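Local structure of attachment invasion locus protein (Yersinia pestis, 3QRC) at residues K70-T75 with A94-A99; R111-L116 with S139-V144. The protein probably promotes the invasion of eukaryotic cells by the pathogenic bacterium, as an eight-stranded outer-membrane beta-barrel that in this crystal carries a heavily sulfated sugar. All coordinates share one frame; numbering follows the deposited sequence.

Interaction 1: residues K70-T75 with A94-A99; sequences KYYSVT and AGHGKA. With GU4 (2,3,4,6-tetra-O-sulfonato-alpha-D-glucopyranose), chain C; YYJ (1,3,4,6-tetra-O-sulfo-beta-D-fructofuranose), chain B.
The Tyr-72 ring has His-96 on one face: CB of the histidine stands 4.0 Å from the centroid of that ring in a CH-pi contact, displaced toward its rim. Sulfate oxygens of GU4 lie at the ring's edge, O12 in its plane and O10 near it. The two side chains run side by side in the same direction, their ring planes oblique at 39°, and Tyr-72 CE1 comes 3.5 Å from His-96 CD2. Tyr-72 CG sits between backbone N and carbonyl carbon (chi1 62°), which folds the phenol over the histidine. At the imidazole edge NE2 donates in the ring plane to GU4 O28 (2.9 Å), while ND1 is hydrogen-bonded to Thr-114, so both nitrogens are used and the ring's rotation is fixed. Tyr-72 OH donates to GU4 O10 at 2.8 Å. On the same face of the sheet, Lys-70 and Lys-98 converge on the sulfated sugars GU4 and YYJ: Lys-98 NZ bonds YYJ O2S3 at 2.8 Å and also reaches GU4, and Lys-70 NZ bonds GU4 O11 at 3.0 Å, which would offset the sulfates' charge. Hydrogen-bonded pairs such as Tyr-72 with His-96 join the antiparallel strands. The opposite face carries Tyr-71 and Ser-73, whose hydroxyls both bond Glu-137 in the barrel interior. Strand 42-57 flanks segment 70-75, and strand 108-124 flanks segment 94-99, continuing the sheet on either side of this hairpin.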
ATOM      1  N   LYS A  70     -10.615  -6.917  -0.378  1.00 19.04           N
ATOM      2  CA  LYS A  70      -9.479  -6.473   0.419  1.00 19.26           C
ATOM      3  C   LYS A  70      -8.182  -6.749  -0.316  1.00 23.91           C
ATOM      4  O   LYS A  70      -8.006  -7.827  -0.888  1.00 20.48           O
ATOM      5  CB  LYS A  70      -9.439  -7.229   1.747  1.00 22.54           C
ATOM      6  CG  LYS A  70      -8.225  -6.849   2.612  1.00 32.83           C
ATOM      7  CD  LYS A  70      -8.245  -7.534   3.985  1.00 38.38           C
ATOM      8  CE  LYS A  70      -7.861  -9.010   3.885  1.00 37.94           C
ATOM      9  NZ  LYS A  70      -7.644  -9.621   5.230  1.00 47.85           N
ATOM     10  N   TYR A  71      -7.269  -5.785  -0.284  1.00 19.57           N
ATOM     11  CA  TYR A  71      -5.927  -5.989  -0.815  1.00 14.91           C
ATOM     12  C   TYR A  71      -4.963  -5.596   0.286  1.00 21.18           C
ATOM     13  O   TYR A  71      -5.150  -4.572   0.932  1.00 19.57           O
ATOM     14  CB  TYR A  71      -5.714  -5.060  -2.005  1.00 17.54           C
ATOM     15  CG  TYR A  71      -4.292  -4.985  -2.492  1.00 16.02           C
ATOM     16  CD1 TYR A  71      -3.756  -5.976  -3.319  1.00 18.83           C
ATOM     17  CD2 TYR A  71      -3.477  -3.908  -2.140  1.00 21.09           C
ATOM     18  CE1 TYR A  71      -2.438  -5.891  -3.772  1.00 22.54           C
ATOM     19  CE2 TYR A  71      -2.169  -3.825  -2.582  1.00 25.38           C
ATOM     20  CZ  TYR A  71      -1.659  -4.805  -3.405  1.00 25.71           C
ATOM     21  OH  TYR A  71      -0.352  -4.685  -3.844  1.00 28.58           O
ATOM     22  N   TYR A  72      -3.931  -6.390   0.519  1.00 15.64           N
ATOM     23  CA  TYR A  72      -2.850  -5.865   1.362  1.00 17.55           C
ATOM     24  C   TYR A  72      -1.516  -6.308   0.814  1.00 25.99           C
ATOM     25  O   TYR A  72      -1.443  -7.275   0.063  1.00 21.58           O
ATOM     26  CB  TYR A  72      -3.017  -6.269   2.827  1.00 21.35           C
ATOM     27  CG  TYR A  72      -2.969  -7.755   3.074  1.00 22.51           C
ATOM     28  CD1 TYR A  72      -4.138  -8.514   3.048  1.00 26.18           C
ATOM     29  CD2 TYR A  72      -1.762  -8.407   3.325  1.00 26.35           C
ATOM     30  CE1 TYR A  72      -4.099  -9.883   3.270  1.00 30.78           C
ATOM     31  CE2 TYR A  72      -1.718  -9.772   3.548  1.00 34.76           C
ATOM     32  CZ  TYR A  72      -2.888 -10.504   3.518  1.00 34.34           C
ATOM     33  OH  TYR A  72      -2.858 -11.869   3.739  1.00 36.11           O
ATOM     34  N   SER A  73      -0.455  -5.596   1.184  1.00 22.29           N
ATOM     35  CA  SER A  73       0.859  -5.912   0.672  1.00 20.00           C
ATOM     36  C   SER A  73       1.889  -5.676   1.759  1.00 25.19           C
ATOM     37  O   SER A  73       1.693  -4.844   2.661  1.00 23.10           O
ATOM     38  CB  SER A  73       1.193  -5.025  -0.527  1.00 19.35           C
ATOM     39  OG  SER A  73       1.270  -3.672  -0.121  1.00 23.71           O
ATOM     40  N   VAL A  74       2.973  -6.428   1.647  1.00 23.09           N
ATOM     41  CA  VAL A  74       4.184  -6.195   2.423  1.00 22.52           C
ATOM     42  C   VAL A  74       5.350  -6.108   1.446  1.00 24.68           C
ATOM     43  O   VAL A  74       5.624  -7.061   0.688  1.00 25.82           O
ATOM     44  CB  VAL A  74       4.426  -7.339   3.429  1.00 28.70           C
ATOM     45  CG1 VAL A  74       5.695  -7.063   4.233  1.00 35.40           C
ATOM     46  CG2 VAL A  74       3.226  -7.511   4.332  1.00 31.76           C
ATOM     47  N   THR A  75       6.023  -4.954   1.428  1.00 21.80           N
ATOM     48  CA  THR A  75       7.096  -4.721   0.465  1.00 21.00           C
ATOM     49  C   THR A  75       8.293  -4.058   1.144  1.00 21.54           C
ATOM     50  O   THR A  75       8.162  -3.483   2.225  1.00 26.27           O
ATOM     51  CB  THR A  75       6.636  -3.825  -0.710  1.00 25.26           C
ATOM     52  OG1 THR A  75       6.185  -2.563  -0.199  1.00 24.52           O
ATOM     53  CG2 THR A  75       5.476  -4.490  -1.495  1.00 19.69           C
ATOM     54  N   ALA A  94       5.104  -8.739  -1.729  1.00 23.23           N
ATOM     55  CA  ALA A  94       3.961  -9.586  -2.056  1.00 23.43           C
ATOM     56  C   ALA A  94       2.682  -8.819  -1.814  1.00 22.71           C
ATOM     57  O   ALA A  94       2.572  -8.079  -0.825  1.00 28.32           O
ATOM     58  CB  ALA A  94       3.970 -10.840  -1.203  1.00 27.29           C
ATOM     59  N   GLY A  95       1.725  -9.012  -2.722  1.00 23.28           N
ATOM     60  CA  GLY A  95       0.389  -8.472  -2.564  1.00 15.96           C
ATOM     61  C   GLY A  95      -0.573  -9.643  -2.500  1.00 22.66           C
ATOM     62  O   GLY A  95      -0.340 -10.675  -3.128  1.00 20.50           O
ATOM     63  N   HIS A  96      -1.639  -9.479  -1.733  1.00 20.93           N
ATOM     64  CA  HIS A  96      -2.682 -10.484  -1.597  1.00 21.27           C
ATOM     65  C   HIS A  96      -4.029  -9.809  -1.813  1.00 24.26           C
ATOM     66  O   HIS A  96      -4.352  -8.818  -1.145  1.00 22.84           O
ATOM     67  CB  HIS A  96      -2.649 -11.106  -0.203  1.00 24.24           C
ATOM     68  CG  HIS A  96      -3.698 -12.151   0.019  1.00 26.08           C
ATOM     69  ND1 HIS A  96      -3.547 -13.455  -0.408  1.00 28.51           N
ATOM     70  CD2 HIS A  96      -4.912 -12.086   0.608  1.00 25.61           C
ATOM     71  CE1 HIS A  96      -4.614 -14.152  -0.067  1.00 24.55           C
ATOM     72  NE2 HIS A  96      -5.465 -13.342   0.547  1.00 35.33           N
ATOM     73  N   GLY A  97      -4.807 -10.341  -2.752  1.00 19.84           N
ATOM     74  CA  GLY A  97      -6.141  -9.818  -3.021  1.00 20.16           C
ATOM     75  C   GLY A  97      -7.195 -10.873  -2.700  1.00 17.68           C
ATOM     76  O   GLY A  97      -6.971 -12.080  -2.886  1.00 19.25           O
ATOM     77  N   LYS A  98      -8.333 -10.405  -2.201  1.00 19.30           N
ATOM     78  CA  LYS A  98      -9.388 -11.272  -1.695  1.00 20.24           C
ATOM     79  C   LYS A  98     -10.727 -10.635  -1.974  1.00 18.82           C
ATOM     80  O   LYS A  98     -10.921  -9.429  -1.754  1.00 21.81           O
ATOM     81  CB  LYS A  98      -9.200 -11.456  -0.181  1.00 26.35           C
ATOM     82  CG  LYS A  98     -10.328 -12.191   0.556  1.00 34.53           C
ATOM     83  CD  LYS A  98     -10.093 -13.688   0.578  1.00 46.10           C
ATOM     84  CE  LYS A  98     -10.868 -14.382   1.704  1.00 40.59           C
ATOM     85  NZ  LYS A  98     -10.134 -14.308   2.998  1.00 36.96           N
ATOM     86  N   ALA A  99     -11.667 -11.431  -2.472  1.00 19.76           N
ATOM     87  CA  ALA A  99     -13.034 -10.983  -2.625  1.00 21.72           C
ATOM     88  C   ALA A  99     -13.895 -12.013  -1.917  1.00 26.91           C
ATOM     89  O   ALA A  99     -13.806 -13.205  -2.224  1.00 23.76           O
ATOM     90  CB  ALA A  99     -13.413 -10.906  -4.091  1.00 34.24           C
TER
HETATM   91  C1  GU4 C   1      -7.640 -15.428   6.558  1.00 42.47           C
HETATM   92  O5  GU4 C   1      -7.156 -16.205   7.153  1.00 41.51           O
HETATM   93  C5  GU4 C   1      -7.370 -17.656   6.518  1.00 37.01           C
HETATM   94  C6  GU4 C   1      -6.907 -18.786   7.484  1.00 43.19           C
HETATM   95  O6  GU4 C   1      -5.533 -19.008   7.415  1.00 47.96           O
HETATM   96  S6  GU4 C   1      -4.606 -19.731   8.589  1.00 65.59           S
HETATM   97  O22 GU4 C   1      -5.229 -19.311   9.760  1.00 53.09           O
HETATM   98  O23 GU4 C   1      -3.079 -19.263   8.556  1.00 62.23           O
HETATM   99  O21 GU4 C   1      -4.970 -21.293   8.558  1.00 52.02           O
HETATM  100  C4  GU4 C   1      -6.830 -17.838   5.010  1.00 34.98           C
HETATM  101  O4  GU4 C   1      -7.390 -19.039   4.605  1.00 39.53           O
HETATM  102  S4  GU4 C   1      -6.532 -20.319   4.142  1.00 44.05           S
HETATM  103  O25 GU4 C   1      -5.975 -20.983   5.441  1.00 53.42           O
HETATM  104  O26 GU4 C   1      -5.380 -19.767   3.263  1.00 44.70           O
HETATM  105  O24 GU4 C   1      -7.382 -21.385   3.402  1.00 39.75           O
HETATM  106  C3  GU4 C   1      -7.050 -16.996   4.361  1.00 34.80           C
HETATM  107  O3  GU4 C   1      -6.444 -16.957   3.153  1.00 33.27           O
HETATM  108  S3  GU4 C   1      -7.246 -16.665   1.794  1.00 38.23           S
HETATM  109  O28 GU4 C   1      -7.463 -15.148   1.727  1.00 36.71           O
HETATM  110  O29 GU4 C   1      -6.337 -16.944   0.641  1.00 40.44           O
HETATM  111  O27 GU4 C   1      -8.623 -17.347   1.731  1.00 39.33           O
HETATM  112  C2  GU4 C   1      -6.882 -15.474   5.102  1.00 34.47           C
HETATM  113  O2  GU4 C   1      -7.387 -14.447   4.335  1.00 40.68           O
HETATM  114  S2  GU4 C   1      -6.578 -13.044   4.223  1.00 40.10           S
HETATM  115  O11 GU4 C   1      -6.579 -12.360   5.594  1.00 41.65           O
HETATM  116  O12 GU4 C   1      -7.355 -12.106   3.282  1.00 47.40           O
HETATM  117  O10 GU4 C   1      -5.206 -13.373   3.693  1.00 37.50           O
HETATM  118  C1  YYJ B   2      -9.651 -13.428   7.019  1.00 40.43           C
HETATM  119  C2  YYJ B   2      -9.721 -14.802   7.362  1.00 47.77           C
HETATM  120  C3  YYJ B   2     -11.068 -15.388   7.403  1.00 53.66           C
HETATM  121  C4  YYJ B   2     -11.314 -15.347   8.879  1.00 63.29           C
HETATM  122  C5  YYJ B   2     -10.037 -15.816   9.392  1.00 59.00           C
HETATM  123  C6  YYJ B   2      -9.752 -17.345   9.380  1.00 59.34           C
HETATM  124  O1  YYJ B   2     -10.092 -13.050   5.756  1.00 48.94           O
HETATM  125 O1S1 YYJ B   2     -11.435 -11.788   4.017  1.00 46.04           O
HETATM  126 O1S3 YYJ B   2     -12.008 -18.538   5.293  1.00 41.24           O
HETATM  127 O1S4 YYJ B   2     -14.080 -14.194   8.211  1.00 86.91           O
HETATM  128 O1S6 YYJ B   2     -11.552 -20.661  10.737  1.00 96.40           O
HETATM  129  O2  YYJ B   2      -9.034 -15.580   6.360  1.00 39.35           O
HETATM  130 O2S1 YYJ B   2     -10.614 -10.524   6.011  1.00 52.69           O
HETATM  131 O2S3 YYJ B   2     -11.099 -16.451   4.429  1.00 59.76           O
HETATM  132 O2S4 YYJ B   2     -13.574 -12.351   9.980  1.00 74.53           O
HETATM  133 O2S6 YYJ B   2      -9.247 -20.506   9.416  1.00 78.32           O
HETATM  134  O3  YYJ B   2     -11.110 -16.671   6.897  1.00 44.86           O
HETATM  135 O3S1 YYJ B   2     -12.635 -12.157   6.152  1.00 50.23           O
HETATM  136 O3S3 YYJ B   2     -13.285 -16.270   5.532  1.00 42.76           O
HETATM  137 O3S4 YYJ B   2     -13.704 -14.976  10.580  1.00 78.66           O
HETATM  138 O3S6 YYJ B   2     -11.455 -19.894   8.180  1.00 93.40           O
HETATM  139  O4  YYJ B   2     -11.686 -14.079   9.313  1.00 76.79           O
HETATM  140  O5  YYJ B   2      -9.181 -14.988   8.595  1.00 59.61           O
HETATM  141  O6  YYJ B   2     -10.461 -18.294  10.185  1.00 70.14           O
HETATM  142  S1  YYJ B   2     -11.230 -11.877   5.495  1.00 49.56           S
HETATM  143  S3  YYJ B   2     -11.918 -17.007   5.570  1.00 40.76           S
HETATM  144  S4  YYJ B   2     -13.286 -13.865   9.526  1.00 81.71           S
HETATM  145  S6  YYJ B   2     -10.727 -19.864   9.618  1.00 94.42           S

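Interaction 2: residues R111-L116 with S139-V144. With C8E ((hydroxyethyloxy)tri(ethyloxy)octane), chain F; GU4 (2,3,4,6-tetra-O-sulfonato-alpha-D-glucopyranose), chain C.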
ATOM      1  N   ARG A 111     -12.702 -15.607  -3.321  1.00 26.05           N
ATOM      2  CA  ARG A 111     -11.615 -15.854  -4.256  1.00 24.61           C
ATOM      3  C   ARG A 111     -10.409 -15.007  -3.856  1.00 22.71           C
ATOM      4  O   ARG A 111     -10.568 -13.862  -3.467  1.00 23.16           O
ATOM      5  CB  ARG A 111     -12.033 -15.520  -5.677  1.00 35.85           C
ATOM      6  CG  ARG A 111     -10.982 -15.932  -6.677  1.00 43.28           C
ATOM      7  CD  ARG A 111     -11.554 -16.257  -8.042  1.00 53.08           C
ATOM      8  NE  ARG A 111     -10.484 -16.301  -9.030  1.00 42.36           N
ATOM      9  CZ  ARG A 111      -9.761 -17.378  -9.301  1.00 58.86           C
ATOM     10  NH1 ARG A 111     -10.001 -18.520  -8.664  1.00 49.65           N
ATOM     11  NH2 ARG A 111      -8.804 -17.314 -10.214  1.00 61.57           N
ATOM     12  N   SER A 112      -9.211 -15.564  -3.953  1.00 20.77           N
ATOM     13  CA  SER A 112      -8.023 -14.847  -3.478  1.00 21.46           C
ATOM     14  C   SER A 112      -6.809 -15.224  -4.293  1.00 25.14           C
ATOM     15  O   SER A 112      -6.798 -16.259  -4.957  1.00 23.84           O
ATOM     16  CB  SER A 112      -7.748 -15.194  -2.012  1.00 28.08           C
ATOM     17  OG  SER A 112      -7.355 -16.546  -1.887  1.00 33.83           O
ATOM     18  N   LYS A 113      -5.769 -14.397  -4.221  1.00 23.10           N
ATOM     19  CA  LYS A 113      -4.557 -14.669  -4.960  1.00 20.54           C
ATOM     20  C   LYS A 113      -3.439 -13.889  -4.303  1.00 23.28           C
ATOM     21  O   LYS A 113      -3.644 -12.755  -3.867  1.00 21.22           O
ATOM     22  CB  LYS A 113      -4.716 -14.222  -6.420  1.00 24.06           C
ATOM     23  CG  LYS A 113      -3.438 -14.298  -7.256  1.00 31.96           C
ATOM     24  CD  LYS A 113      -3.056 -15.755  -7.572  1.00 32.82           C
ATOM     25  CE  LYS A 113      -1.783 -15.802  -8.415  1.00 38.65           C
ATOM     26  NZ  LYS A 113      -1.451 -17.211  -8.792  1.00 44.96           N
ATOM     27  N   THR A 114      -2.271 -14.504  -4.226  1.00 24.07           N
ATOM     28  CA  THR A 114      -1.065 -13.811  -3.800  1.00 24.82           C
ATOM     29  C   THR A 114      -0.100 -13.732  -4.969  1.00 27.75           C
ATOM     30  O   THR A 114       0.127 -14.728  -5.647  1.00 29.39           O
ATOM     31  CB  THR A 114      -0.375 -14.573  -2.670  1.00 27.08           C
ATOM     32  OG1 THR A 114      -1.259 -14.671  -1.546  1.00 28.79           O
ATOM     33  CG2 THR A 114       0.910 -13.862  -2.257  1.00 30.06           C
ATOM     34  N   SER A 115       0.483 -12.558  -5.210  1.00 19.82           N
ATOM     35  CA  SER A 115       1.437 -12.429  -6.302  1.00 24.79           C
ATOM     36  C   SER A 115       2.478 -11.407  -5.899  1.00 25.43           C
ATOM     37  O   SER A 115       2.421 -10.901  -4.787  1.00 23.23           O
ATOM     38  CB  SER A 115       0.714 -12.034  -7.593  1.00 30.02           C
ATOM     39  OG  SER A 115       1.596 -12.058  -8.703  1.00 37.76           O
ATOM     40  N   LEU A 116       3.437 -11.119  -6.775  1.00 19.30           N
ATOM     41  CA  LEU A 116       4.403 -10.053  -6.508  1.00 21.40           C
ATOM     42  C   LEU A 116       3.741  -8.673  -6.469  1.00 23.24           C
ATOM     43  O   LEU A 116       2.756  -8.419  -7.168  1.00 21.71           O
ATOM     44  CB  LEU A 116       5.499 -10.035  -7.574  1.00 24.92           C
ATOM     45  CG  LEU A 116       6.454 -11.230  -7.550  1.00 32.72           C
ATOM     46  CD1 LEU A 116       7.433 -11.134  -8.700  1.00 35.52           C
ATOM     47  CD2 LEU A 116       7.189 -11.291  -6.213  1.00 38.34           C
ATOM     48  N   SER A 139       0.200  -4.515  -8.363  1.00 17.88           N
ATOM     49  CA  SER A 139       0.259  -5.956  -8.291  1.00 16.74           C
ATOM     50  C   SER A 139      -0.730  -6.539  -9.290  1.00 24.15           C
ATOM     51  O   SER A 139      -1.841  -6.040  -9.429  1.00 19.02           O
ATOM     52  CB  SER A 139      -0.056  -6.419  -6.866  1.00 18.75           C
ATOM     53  OG  SER A 139       0.026  -7.820  -6.762  1.00 25.18           O
ATOM     54  N   LYS A 140      -0.323  -7.592  -9.992  1.00 18.63           N
ATOM     55  CA  LYS A 140      -1.245  -8.327 -10.871  1.00 17.88           C
ATOM     56  C   LYS A 140      -1.548  -9.677 -10.254  1.00 23.45           C
ATOM     57  O   LYS A 140      -0.649 -10.473 -10.014  1.00 24.93           O
ATOM     58  CB  LYS A 140      -0.638  -8.497 -12.278  1.00 23.51           C
ATOM     59  CG  LYS A 140      -1.495  -9.255 -13.346  1.00 29.85           C
ATOM     60  CD  LYS A 140      -0.767  -9.083 -14.697  1.00 38.11           C
ATOM     61  CE  LYS A 140      -1.226  -9.947 -15.930  1.00 69.88           C
ATOM     62  NZ  LYS A 140      -2.184 -11.047 -15.618  1.00 69.44           N
ATOM     63  N   LEU A 141      -2.833  -9.924 -10.010  1.00 19.68           N
ATOM     64  CA  LEU A 141      -3.310 -11.098  -9.314  1.00 21.43           C
ATOM     65  C   LEU A 141      -4.176 -11.866 -10.307  1.00 30.59           C
ATOM     66  O   LEU A 141      -5.353 -11.559 -10.477  1.00 24.27           O
ATOM     67  CB  LEU A 141      -4.148 -10.659  -8.099  1.00 25.55           C
ATOM     68  CG  LEU A 141      -3.466  -9.692  -7.107  1.00 24.68           C
ATOM     69  CD1 LEU A 141      -4.501  -9.147  -6.146  1.00 25.26           C
ATOM     70  CD2 LEU A 141      -2.351 -10.403  -6.317  1.00 23.54           C
ATOM     71  N   ASP A 142      -3.584 -12.852 -10.974  1.00 26.47           N
ATOM     72  CA  ASP A 142      -4.208 -13.462 -12.145  1.00 26.96           C
ATOM     73  C   ASP A 142      -4.562 -12.368 -13.154  1.00 27.55           C
ATOM     74  O   ASP A 142      -3.694 -11.637 -13.601  1.00 33.35           O
ATOM     75  CB  ASP A 142      -5.430 -14.303 -11.755  1.00 28.99           C
ATOM     76  CG  ASP A 142      -5.047 -15.597 -11.040  1.00 40.01           C
ATOM     77  OD1 ASP A 142      -3.876 -16.005 -11.148  1.00 43.03           O
ATOM     78  OD2 ASP A 142      -5.912 -16.198 -10.367  1.00 49.78           O
ATOM     79  N   ASP A 143      -5.837 -12.238 -13.497  1.00 28.86           N
ATOM     80  CA  ASP A 143      -6.217 -11.196 -14.445  1.00 35.97           C
ATOM     81  C   ASP A 143      -6.710  -9.906 -13.766  1.00 35.96           C
ATOM     82  O   ASP A 143      -7.190  -8.991 -14.440  1.00 31.94           O
ATOM     83  CB  ASP A 143      -7.244 -11.708 -15.463  1.00 47.93           C
ATOM     84  CG  ASP A 143      -8.588 -12.029 -14.834  1.00 80.61           C
ATOM     85  OD1 ASP A 143      -8.640 -12.350 -13.624  1.00 84.40           O
ATOM     86  OD2 ASP A 143      -9.603 -11.968 -15.560  1.00 97.24           O
ATOM     87  N   VAL A 144      -6.577  -9.817 -12.442  1.00 23.23           N
ATOM     88  CA  VAL A 144      -6.983  -8.600 -11.732  1.00 17.54           C
ATOM     89  C   VAL A 144      -5.769  -7.711 -11.497  1.00 24.31           C
ATOM     90  O   VAL A 144      -4.760  -8.166 -11.004  1.00 24.96           O
ATOM     91  CB  VAL A 144      -7.673  -8.934 -10.386  1.00 21.10           C
ATOM     92  CG1 VAL A 144      -7.940  -7.646  -9.565  1.00 23.47           C
ATOM     93  CG2 VAL A 144      -8.948  -9.758 -10.613  1.00 22.40           C
TER
HETATM   94  C1  C8E F 184      -9.352  -4.906  -3.278  1.00 23.31           C
HETATM   95  C2  C8E F 184      -8.702  -5.856  -4.272  1.00 24.46           C
HETATM   96  C3  C8E F 184      -9.635  -7.000  -4.651  1.00 31.58           C
HETATM   97  C4  C8E F 184      -8.894  -8.012  -5.511  1.00 38.30           C
HETATM   98  C5  C8E F 184      -9.574  -9.380  -5.596  1.00 41.46           C
HETATM   99  C6  C8E F 184      -8.706 -10.299  -6.453  1.00 46.17           C
HETATM  100  C7  C8E F 184      -9.108 -11.769  -6.457  1.00 43.68           C
HETATM  101  C8  C8E F 184      -7.917 -12.564  -6.980  1.00 44.34           C
HETATM  102  O9  C8E F 184      -8.181 -13.271  -8.174  1.00 51.10           O
HETATM  103  C10 C8E F 184      -9.548 -13.367  -8.479  1.00 66.44           C
HETATM  104  C11 C8E F 184      -9.739 -13.429  -9.991  1.00 65.13           C
HETATM  105  O12 C8E F 184     -11.111 -13.588 -10.288  1.00 62.78           O
HETATM  106  C13 C8E F 184     -11.948 -13.115  -9.250  1.00 57.79           C
HETATM  107  C14 C8E F 184     -12.877 -12.026  -9.777  1.00 56.10           C
HETATM  108  O15 C8E F 184     -13.243 -11.174  -8.709  1.00 71.83           O
HETATM  109  C16 C8E F 184     -13.493  -9.841  -9.119  1.00 72.90           C
HETATM  110  C17 C8E F 184     -12.493  -8.882  -8.467  1.00 63.34           C
HETATM  111  O18 C8E F 184     -12.156  -7.848  -9.371  1.00 63.48           O
HETATM  112  C19 C8E F 184     -13.172  -6.879  -9.527  1.00 50.41           C
HETATM  113  C20 C8E F 184     -12.785  -5.882 -10.615  1.00 53.47           C
HETATM  114  O21 C8E F 184     -13.927  -5.535 -11.376  1.00 59.20           O
HETATM  115  C1  GU4 C   1      -7.640 -15.428   6.558  1.00 42.47           C
HETATM  116  O5  GU4 C   1      -7.156 -16.205   7.153  1.00 41.51           O
HETATM  117  C5  GU4 C   1      -7.370 -17.656   6.518  1.00 37.01           C
HETATM  118  C6  GU4 C   1      -6.907 -18.786   7.484  1.00 43.19           C
HETATM  119  O6  GU4 C   1      -5.533 -19.008   7.415  1.00 47.96           O
HETATM  120  S6  GU4 C   1      -4.606 -19.731   8.589  1.00 65.59           S
HETATM  121  O22 GU4 C   1      -5.229 -19.311   9.760  1.00 53.09           O
HETATM  122  O23 GU4 C   1      -3.079 -19.263   8.556  1.00 62.23           O
HETATM  123  O21 GU4 C   1      -4.970 -21.293   8.558  1.00 52.02           O
HETATM  124  C4  GU4 C   1      -6.830 -17.838   5.010  1.00 34.98           C
HETATM  125  O4  GU4 C   1      -7.390 -19.039   4.605  1.00 39.53           O
HETATM  126  S4  GU4 C   1      -6.532 -20.319   4.142  1.00 44.05           S
HETATM  127  O25 GU4 C   1      -5.975 -20.983   5.441  1.00 53.42           O
HETATM  128  O26 GU4 C   1      -5.380 -19.767   3.263  1.00 44.70           O
HETATM  129  O24 GU4 C   1      -7.382 -21.385   3.402  1.00 39.75           O
HETATM  130  C3  GU4 C   1      -7.050 -16.996   4.361  1.00 34.80           C
HETATM  131  O3  GU4 C   1      -6.444 -16.957   3.153  1.00 33.27           O
HETATM  132  S3  GU4 C   1      -7.246 -16.665   1.794  1.00 38.23           S
HETATM  133  O28 GU4 C   1      -7.463 -15.148   1.727  1.00 36.71           O
HETATM  134  O29 GU4 C   1      -6.337 -16.944   0.641  1.00 40.44           O
HETATM  135  O27 GU4 C   1      -8.623 -17.347   1.731  1.00 39.33           O
HETATM  136  C2  GU4 C   1      -6.882 -15.474   5.102  1.00 34.47           C
HETATM  137  O2  GU4 C   1      -7.387 -14.447   4.335  1.00 40.68           O
HETATM  138  S2  GU4 C   1      -6.578 -13.044   4.223  1.00 40.10           S
HETATM  139  O11 GU4 C   1      -6.579 -12.360   5.594  1.00 41.65           O
HETATM  140  O12 GU4 C   1      -7.355 -12.106   3.282  1.00 47.40           O
HETATM  141  O10 GU4 C   1      -5.206 -13.373   3.693  1.00 37.50           O
HETATM  142  O   HOH W   1       2.000  -9.231  -9.650  1.00 27.16           O
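Residues 111-116 and the last residues of strand 130-141 run roughly antiparallel, their segment axes at 142°, yet no backbone-to-backbone hydrogen bond links the two segments, and side chains and a water bridge them instead. Ser-139 OG donates to Leu-116 O at 2.8 Å, approaching from above the carbonyl plane rather than on a lone pair. Water 1 takes hydrogens from Lys-140 N and Ser-115 OG and gives one to Leu-116 O (2.7 Å), so that carbonyl is gripped twice. Next along, Leu-141 packs against strand 108-124: its CD2 lies 3.7 Å from Ser-115 CB, while its CB meets Lys-113 CG, the two side chains lying alongside, pointing opposite ways. The carboxylate of Asp-142 is shared by two cations. OD2 forms a salt bridge with Arg-111 NH2 at 3.1 Å, the guanidinium and carboxylate planes 28° apart, and OD1 forms a longer one with Lys-113 NZ at 3.6 Å. Lys-113 bends at chi2 (72°), which brings CD and CE across the carboxylate, against OD1. Arg-111 also donates through NE to the ether atom C8E O12 (3.1 Å), and Ser-112, whose CB points away from 139-144, bonds GU4 O29 through OG. Leu-141 to Val-144 form a type II' beta turn, a tight turn joining strands 130-141 and 144-156 of the eight-stranded barrel, held to strand 108-124 by the Arg-111, Lys-113 and Asp-142 salt-bridge network.

How the interactions relate
From the N terminus, the chain passes through strands 4-18, 21-37 and 42-57 before residues 70-75 open interaction 1; the chain turns back and 94-99 close a loop of 18 intervening residues. Strand 108-124 follows directly, so 111-116 open interaction 2 only after interaction 1 is complete, and 139-144 close its loop 22 residues later. The contacts are therefore in series, neither enclosing nor crossing the other. They are nonetheless adjacent in the barrel, their centres about 8 Å apart, because 94-99 and 111-116 are neighbours in the sheet. Together they tie four consecutive strands, from 65-81 to 130-141, and both contribute donors to GU4.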